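GTP-binding protein (Pyrococcus horikoshii, PDB 1WXQ) is of unknown function but, as an Obg-like relative of the P-loop GTPases, probably binds GTP and may hydrolyse nucleotide. Local coordinates at residues M1-V6 / V73-V78; G174-N178 / V213-M217; V342-K346 / F356-T360. All coordinates share one frame; numbering follows the deposited sequence.

Following the chain from the N terminus, the three contacts come in series, and none nests in or crosses another. Contact 1 pairs the first strand with a strand some 70 residues on, closing, within the GTPase domain, the longest of the three loops. Contact 2 follows in the same GTPase part of the chain, where the end of helix 200-214 returns to the loop at 174-178; its centre lies about 13 Å from that of contact 1, without touching it. Contact 3 closes a short strand-to-helix connection in the TGS domain. One place where the two domains meet is at Met-1 CE of contact 1, which packs 3.4 Å from Leu-344 CD1 of contact 3, with Val-73 close by.

Contact 1: residues M1-V6 / V73-V78; sequences MEIGVV and VKMVDV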
loop_
_atom_site.group_PDB
_atom_site.type_symbol
_atom_site.label_atom_id
_atom_site.label_comp_id
_atom_site.label_asym_id
_atom_site.label_seq_id
_atom_site.Cartn_x
_atom_site.Cartn_y
_atom_site.Cartn_z
HETATM N N MSE A 1 7.565 -3.942 3.525
HETATM C CA MSE A 1 6.459 -3.243 2.813
HETATM C C MSE A 1 6.823 -1.789 2.532
HETATM O O MSE A 1 7.421 -1.110 3.365
HETATM C CB MSE A 1 5.181 -3.318 3.643
HETATM C CG MSE A 1 3.940 -2.843 2.913
HETATM SE SE MSE A 1 3.704 -0.931 2.974
HETATM C CE MSE A 1 2.673 -0.864 4.627
ATOM N N GLU A 2 6.453 -1.310 1.354
ATOM C CA GLU A 2 6.765 0.055 0.960
ATOM C C GLU A 2 5.802 0.553 -0.112
ATOM O O GLU A 2 5.374 -0.221 -0.969
ATOM C CB GLU A 2 8.214 0.096 0.473
ATOM C CG GLU A 2 8.487 0.851 -0.803
ATOM C CD GLU A 2 9.714 0.299 -1.523
ATOM O OE1 GLU A 2 9.616 -0.834 -2.049
ATOM O OE2 GLU A 2 10.769 0.983 -1.550
ATOM N N ILE A 3 5.480 1.849 -0.057
ATOM C CA ILE A 3 4.560 2.485 -0.997
ATOM C C ILE A 3 5.283 3.416 -1.956
ATOM O O ILE A 3 5.981 4.323 -1.524
ATOM C CB ILE A 3 3.497 3.332 -0.260
ATOM C CG1 ILE A 3 2.699 2.464 0.719
ATOM C CG2 ILE A 3 2.578 3.989 -1.272
ATOM C CD1 ILE A 3 1.738 3.253 1.560
ATOM N N GLY A 4 5.101 3.201 -3.255
ATOM C CA GLY A 4 5.743 4.046 -4.245
ATOM C C GLY A 4 4.782 5.095 -4.777
ATOM O O GLY A 4 3.613 4.786 -5.018
ATOM N N VAL A 5 5.265 6.328 -4.946
ATOM C CA VAL A 5 4.453 7.438 -5.448
ATOM C C VAL A 5 4.907 7.814 -6.854
ATOM O O VAL A 5 6.053 8.233 -7.060
ATOM C CB VAL A 5 4.578 8.670 -4.547
ATOM C CG1 VAL A 5 3.686 9.772 -5.059
ATOM C CG2 VAL A 5 4.217 8.311 -3.116
ATOM N N VAL A 6 3.998 7.674 -7.817
ATOM C CA VAL A 6 4.313 7.936 -9.211
ATOM C C VAL A 6 3.353 8.937 -9.822
ATOM O O VAL A 6 2.281 9.180 -9.277
ATOM C CB VAL A 6 4.220 6.639 -10.053
ATOM C CG1 VAL A 6 5.118 5.565 -9.470
ATOM C CG2 VAL A 6 2.778 6.145 -10.079
ATOM N N VAL A 73 5.668 3.866 7.770
ATOM C CA VAL A 73 5.624 3.148 6.498
ATOM C C VAL A 73 6.589 3.750 5.486
ATOM O O VAL A 73 6.589 4.956 5.276
ATOM C CB VAL A 73 4.204 3.239 5.872
ATOM C CG1 VAL A 73 4.208 2.668 4.447
ATOM C CG2 VAL A 73 3.196 2.522 6.759
ATOM N N LYS A 74 7.389 2.910 4.835
ATOM C CA LYS A 74 8.335 3.397 3.832
ATOM C C LYS A 74 7.598 3.979 2.635
ATOM O O LYS A 74 6.557 3.460 2.223
ATOM C CB LYS A 74 9.234 2.269 3.335
ATOM C CG LYS A 74 10.561 2.124 4.053
ATOM C CD LYS A 74 11.528 1.287 3.214
ATOM C CE LYS A 74 11.721 1.902 1.835
ATOM N NZ LYS A 74 12.555 1.055 0.957
HETATM N N MSE A 75 8.161 5.043 2.067
HETATM C CA MSE A 75 7.578 5.694 0.908
HETATM C C MSE A 75 8.708 6.090 -0.037
HETATM O O MSE A 75 9.750 6.579 0.401
HETATM C CB MSE A 75 6.769 6.920 1.339
HETATM C CG MSE A 75 5.965 7.545 0.217
HETATM SE SE MSE A 75 4.639 8.809 0.832
HETATM C CE MSE A 75 3.098 7.625 0.840
ATOM N N VAL A 76 8.493 5.880 -1.331
ATOM C CA VAL A 76 9.485 6.158 -2.352
ATOM C C VAL A 76 9.011 7.191 -3.374
ATOM O O VAL A 76 7.898 7.088 -3.894
ATOM C CB VAL A 76 9.825 4.845 -3.095
ATOM C CG1 VAL A 76 10.902 5.078 -4.155
ATOM C CG2 VAL A 76 10.277 3.803 -2.094
ATOM N N ASP A 77 9.848 8.183 -3.665
ATOM C CA ASP A 77 9.493 9.197 -4.654
ATOM C C ASP A 77 9.914 8.608 -6.010
ATOM O O ASP A 77 11.034 8.813 -6.476
ATOM C CB ASP A 77 10.249 10.498 -4.377
ATOM C CG ASP A 77 9.760 11.656 -5.234
ATOM O OD1 ASP A 77 9.306 11.427 -6.375
ATOM O OD2 ASP A 77 9.841 12.808 -4.768
ATOM N N VAL A 78 9.000 7.869 -6.629
ATOM C CA VAL A 78 9.246 7.196 -7.896
ATOM C C VAL A 78 9.238 8.062 -9.155
ATOM O O VAL A 78 8.174 8.398 -9.686
ATOM C CB VAL A 78 8.210 6.056 -8.097
ATOM C CG1 VAL A 78 8.421 5.377 -9.438
ATOM C CG2 VAL A 78 8.317 5.057 -6.965
#
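Residues 2-6 and 73-77 are neighbouring parallel strands in the central sheet of the P-loop GTPase domain, with axes 4.6 Å apart. Backbone bonds run from Ile-3 N to Lys-74 O, Val-76 N to Ile-3 O and Val-5 N to Val-76 O, the last at 2.9 Å. A weak bond from Val-78 N to Val-5 O follows.

On one face Met-75 holds CG opposite its backbone N (chi1 -172°), which sets that carbon 3.8 Å from Val-5 CG2. Ile-3, on the same face, reaches Val-73 CG1 with CD1 at 3.8 Å. Branched residues suit extended strands, while the unbranched, flexible methionine (here selenomethionine) lies against Val-5. On the other face Lys-74 NZ forms a salt bridge of 3.1 Å to Glu-2 OE2, approaching from above the carboxylate plane, 59° out of it. The bare CA of Gly-4 lets Val-78 CG2 lie against it at 3.9 Å.

Asp-77 begins a DxxG sequence consistent with the GTPase G3 motif, and its OD1 forms a salt bridge with Lys-13 of the probable P-loop. Strand 104-110 flanks strand 2-7 across from strand 68-77, while Phe-17 and Ala-20 of helix 13-21 pack on Met-75.

Contact 2: residues G174-N178 / V213-M217; sequences GIGVN and VNKPM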
loop_
_atom_site.group_PDB
_atom_site.type_symbol
_atom_site.label_atom_id
_atom_site.label_comp_id
_atom_site.label_asym_id
_atom_site.label_seq_id
_atom_site.Cartn_x
_atom_site.Cartn_y
_atom_site.Cartn_z
ATOM N N GLY A 174 12.398 -10.582 -8.288
ATOM C CA GLY A 174 12.892 -9.222 -8.170
ATOM C C GLY A 174 11.857 -8.114 -8.038
ATOM O O GLY A 174 12.194 -6.971 -7.707
ATOM N N ILE A 175 10.595 -8.437 -8.286
ATOM C CA ILE A 175 9.555 -7.429 -8.199
ATOM C C ILE A 175 8.671 -7.601 -6.964
ATOM O O ILE A 175 7.860 -6.737 -6.642
ATOM C CB ILE A 175 8.694 -7.420 -9.485
ATOM C CG1 ILE A 175 9.577 -7.077 -10.687
ATOM C CG2 ILE A 175 7.587 -6.378 -9.387
ATOM C CD1 ILE A 175 10.433 -8.221 -11.177
ATOM N N GLY A 176 8.845 -8.714 -6.263
ATOM C CA GLY A 176 8.053 -8.954 -5.067
ATOM C C GLY A 176 7.018 -10.054 -5.213
ATOM O O GLY A 176 6.143 -10.195 -4.365
ATOM N N VAL A 177 7.113 -10.850 -6.270
ATOM C CA VAL A 177 6.146 -11.927 -6.498
ATOM C C VAL A 177 6.399 -13.216 -5.654
ATOM O O VAL A 177 7.530 -13.669 -5.582
ATOM C CB VAL A 177 6.143 -12.297 -8.006
ATOM C CG1 VAL A 177 5.221 -13.473 -8.244
ATOM C CG2 VAL A 177 5.703 -11.106 -8.863
ATOM N N ASN A 178 5.356 -13.778 -5.018
ATOM C CA ASN A 178 5.262 -14.964 -4.227
ATOM C C ASN A 178 5.090 -16.113 -5.177
ATOM O O ASN A 178 4.432 -16.009 -6.204
ATOM C CB ASN A 178 4.032 -14.844 -3.324
ATOM C CG ASN A 178 4.475 -14.731 -1.888
ATOM O OD1 ASN A 178 4.722 -15.722 -1.205
ATOM N ND2 ASN A 178 4.576 -13.474 -1.423
ATOM N N VAL A 213 -2.157 -7.615 -8.700
ATOM C CA VAL A 213 -1.930 -8.111 -7.350
ATOM C C VAL A 213 -0.620 -7.642 -6.712
ATOM O O VAL A 213 -0.578 -7.411 -5.503
ATOM C CB VAL A 213 -1.963 -9.662 -7.335
ATOM C CG1 VAL A 213 -1.612 -10.177 -5.961
ATOM C CG2 VAL A 213 -3.340 -10.156 -7.734
ATOM N N ASN A 214 0.428 -7.492 -7.534
ATOM C CA ASN A 214 1.782 -7.091 -7.097
ATOM C C ASN A 214 2.046 -5.587 -7.155
ATOM O O ASN A 214 2.906 -5.066 -6.449
ATOM C CB ASN A 214 2.823 -7.840 -7.953
ATOM C CG ASN A 214 4.271 -7.470 -7.620
ATOM O OD1 ASN A 214 4.819 -6.512 -8.159
ATOM N ND2 ASN A 214 4.896 -8.247 -6.734
ATOM N N LYS A 215 1.315 -4.886 -8.005
ATOM C CA LYS A 215 1.486 -3.450 -8.113
ATOM C C LYS A 215 0.129 -2.768 -8.051
ATOM O O LYS A 215 -0.226 -1.980 -8.907
ATOM C CB LYS A 215 2.224 -3.118 -9.406
ATOM C CG LYS A 215 3.690 -3.555 -9.368
ATOM C CD LYS A 215 4.455 -2.808 -8.273
ATOM C CE LYS A 215 5.897 -3.278 -8.112
ATOM N NZ LYS A 215 6.032 -4.500 -7.270
ATOM N N PRO A 216 -0.655 -3.081 -7.017
ATOM C CA PRO A 216 -1.975 -2.476 -6.869
ATOM C C PRO A 216 -1.774 -1.012 -6.554
ATOM O O PRO A 216 -0.782 -0.627 -5.927
ATOM C CB PRO A 216 -2.563 -3.236 -5.688
ATOM C CG PRO A 216 -1.364 -3.440 -4.828
ATOM C CD PRO A 216 -0.304 -3.865 -5.821
HETATM N N MSE A 217 -2.703 -0.176 -6.979
HETATM C CA MSE A 217 -2.528 1.232 -6.697
HETATM C C MSE A 217 -3.760 2.002 -6.314
HETATM O O MSE A 217 -4.886 1.550 -6.494
HETATM C CB MSE A 217 -1.834 1.925 -7.870
HETATM C CG MSE A 217 -2.252 1.498 -9.272
HETATM SE SE MSE A 217 -1.116 2.416 -10.579
HETATM C CE MSE A 217 -0.651 0.896 -11.679
#
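The ammonium of Lys-215 is gripped by a cluster of oxygens, and across the contact its partner is the backbone carbonyl of Ile-175. Lys-215 NZ lies 3.0 Å from Ile-175 O, in the carbonyl plane with a C=O...N angle of 152°. Within its own segment NZ also bonds to Asn-214 O at 3.3 Å, from above that carbonyl plane, and it approaches Asn-214 OD1 as well, at a modelled distance too short to be trusted. Arg-100 O and Ala-102 O, from the loop before strand 104-110, are further partners, and the three N-H groups of the ammonium must be shared among these oxygens. The lysine chain reaches this cluster by bending at chi2 and again at chi4, which curls its end back over the end of helix 200-214.

Asn-214 stands beside it. With CG anti to the backbone N (chi1 178°), the amide is carried toward the loop, where ND2 makes a weak bond of 3.3 Å to Ile-175 O. That carbonyl therefore accepts from both residues. Val-177 CG2 packs 3.7 Å from Asn-214 ND2, the two side chains crossing at about a right angle. Gly-176 has positive phi (109°), a conformation in which a CB would be jammed against the preceding carbonyl O, so glycine suits this bend.

A methionine in place of Lys-215 would keep a long chain but lose the ammonium, and would probably leave Ile-175 O relying on the weak Asn-214 bond among the contacts described.

A buried lysine thus ties the 174-178 loop, the end of helix 200-214 and the loop before strand 104-110 together through main-chain oxygens. Its positive charge is likely to be stabilised at least in part by the dipoles of the carbonyls round it.

Contact 3: residues V342-K346 / F356-T360; sequences VFLMK and FKVHT
Phe-343 and Lys-357 mark the nearest approach of the two backbones, with their CA atoms 7.7 Å apart: strand 343-346 runs past the last turn of helix 351-358, and side chains bridge the space between them.

The Phe-343 ring takes Lys-357 CB over one face, offset toward the rim, with CD1 lying 4.2 Å from that CB. Val-358 CG2 comes obliquely to the same ring, 4.3 Å from Phe-343 CE2. A broad aromatic suits this place because it meets two successive helix residues at once.

Lys-357 and Met-345 reach toward each other tip to tip. Met-345 is bent at chi2 (-52°) and chi3 (-70°), which brings its end to the lysine chain, where SE lies 3.8 Å from Lys-357 CG. The long, flexible methionine side chain suits packing against the lysine methylenes; here selenium takes the place of sulfur. The apolar length of the lysine is used for packing while its charged end continues to the strand. Lys-357 NZ comes within 3.3 Å of Leu-344 O.

Leu-354, one turn earlier in the helix, also packs on Phe-343, and Val-322 of strand 319-325 touches Met-345. A helix laid against a mixed four-stranded sheet of order 2-1-4-3, following its first two antiparallel strands, is the beta-grasp, ubiquitin-like layout of a TGS domain.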
loop_
_atom_site.group_PDB
_atom_site.type_symbol
_atom_site.label_atom_id
_atom_site.label_comp_id
_atom_site.label_asym_id
_atom_site.label_seq_id
_atom_site.Cartn_x
_atom_site.Cartn_y
_atom_site.Cartn_z
ATOM N N VAL A 342 3.909 -2.452 17.467
ATOM C CA VAL A 342 2.736 -2.666 16.638
ATOM C C VAL A 342 3.192 -3.222 15.305
ATOM O O VAL A 342 4.177 -2.755 14.734
ATOM C CB VAL A 342 1.981 -1.349 16.355
ATOM C CG1 VAL A 342 2.926 -0.335 15.720
ATOM C CG2 VAL A 342 0.808 -1.613 15.428
ATOM N N PHE A 343 2.468 -4.210 14.801
ATOM C CA PHE A 343 2.819 -4.782 13.511
ATOM C C PHE A 343 1.652 -4.787 12.531
ATOM O O PHE A 343 0.498 -5.039 12.893
ATOM C CB PHE A 343 3.374 -6.198 13.700
ATOM C CG PHE A 343 4.726 -6.226 14.363
ATOM C CD1 PHE A 343 5.871 -5.885 13.653
ATOM C CD2 PHE A 343 4.850 -6.541 15.714
ATOM C CE1 PHE A 343 7.126 -5.856 14.280
ATOM C CE2 PHE A 343 6.099 -6.513 16.352
ATOM C CZ PHE A 343 7.235 -6.170 15.633
ATOM N N LEU A 344 1.966 -4.456 11.287
ATOM C CA LEU A 344 0.986 -4.457 10.221
ATOM C C LEU A 344 0.952 -5.912 9.738
ATOM O O LEU A 344 1.911 -6.400 9.134
ATOM C CB LEU A 344 1.450 -3.526 9.092
ATOM C CG LEU A 344 1.372 -1.989 9.177
ATOM C CD1 LEU A 344 1.659 -1.302 7.837
ATOM C CD2 LEU A 344 -0.016 -1.621 9.687
HETATM N N MSE A 345 -0.134 -6.611 10.041
HETATM C CA MSE A 345 -0.303 -7.998 9.630
HETATM C C MSE A 345 -1.301 -8.076 8.474
HETATM O O MSE A 345 -2.247 -7.295 8.408
HETATM C CB MSE A 345 -0.846 -8.834 10.789
HETATM C CG MSE A 345 -0.039 -8.724 12.070
HETATM SE SE MSE A 345 1.819 -9.051 11.726
HETATM C CE MSE A 345 1.699 -10.955 11.358
ATOM N N LYS A 346 -1.093 -9.028 7.576
ATOM C CA LYS A 346 -2.009 -9.212 6.485
ATOM C C LYS A 346 -3.228 -9.931 7.008
ATOM O O LYS A 346 -3.146 -10.819 7.845
ATOM C CB LYS A 346 -1.316 -10.063 5.422
ATOM C CG LYS A 346 -2.265 -10.471 4.296
ATOM C CD LYS A 346 -2.359 -9.405 3.202
ATOM C CE LYS A 346 -3.351 -9.784 2.099
ATOM N NZ LYS A 346 -3.284 -8.803 1.018
ATOM N N PHE A 356 6.524 -14.770 14.305
ATOM C CA PHE A 356 7.657 -14.651 13.388
ATOM C C PHE A 356 8.061 -13.213 13.109
ATOM O O PHE A 356 9.251 -12.919 12.941
ATOM C CB PHE A 356 7.377 -15.402 12.083
ATOM C CG PHE A 356 7.617 -16.883 12.188
ATOM C CD1 PHE A 356 8.913 -17.385 12.274
ATOM C CD2 PHE A 356 6.554 -17.779 12.226
ATOM C CE1 PHE A 356 9.140 -18.763 12.395
ATOM C CE2 PHE A 356 6.776 -19.156 12.347
ATOM C CZ PHE A 356 8.073 -19.644 12.432
ATOM N N LYS A 357 7.092 -12.309 13.068
ATOM C CA LYS A 357 7.433 -10.915 12.848
ATOM C C LYS A 357 8.402 -10.473 13.937
ATOM O O LYS A 357 9.332 -9.718 13.667
ATOM C CB LYS A 357 6.185 -10.026 12.873
ATOM C CG LYS A 357 5.456 -9.969 11.557
ATOM C CD LYS A 357 6.403 -9.622 10.419
ATOM C CE LYS A 357 5.629 -9.364 9.132
ATOM N NZ LYS A 357 4.647 -8.249 9.324
ATOM N N VAL A 358 8.184 -10.951 15.162
ATOM C CA VAL A 358 9.063 -10.604 16.271
ATOM C C VAL A 358 10.399 -11.329 16.079
ATOM O O VAL A 358 11.432 -10.692 15.860
ATOM C CB VAL A 358 8.466 -11.014 17.649
ATOM C CG1 VAL A 358 9.364 -10.482 18.779
ATOM C CG2 VAL A 358 7.039 -10.489 17.798
ATOM N N HIS A 359 10.388 -12.659 16.144
ATOM C CA HIS A 359 11.632 -13.403 15.978
ATOM C C HIS A 359 11.454 -14.870 15.591
ATOM O O HIS A 359 10.517 -15.527 16.037
ATOM C CB HIS A 359 12.453 -13.317 17.264
ATOM C CG HIS A 359 13.883 -13.722 17.098
ATOM N ND1 HIS A 359 14.723 -13.123 16.182
ATOM C CD2 HIS A 359 14.635 -14.636 17.758
ATOM C CE1 HIS A 359 15.932 -13.649 16.288
ATOM N NE2 HIS A 359 15.905 -14.569 17.236
ATOM N N THR A 360 12.376 -15.364 14.765
ATOM C CA THR A 360 12.382 -16.747 14.296
ATOM C C THR A 360 12.017 -17.764 15.384
ATOM O O THR A 360 11.074 -18.546 15.218
ATOM C CB THR A 360 13.787 -17.150 13.726
ATOM O OG1 THR A 360 13.998 -16.532 12.454
ATOM C CG2 THR A 360 13.892 -18.660 13.553
#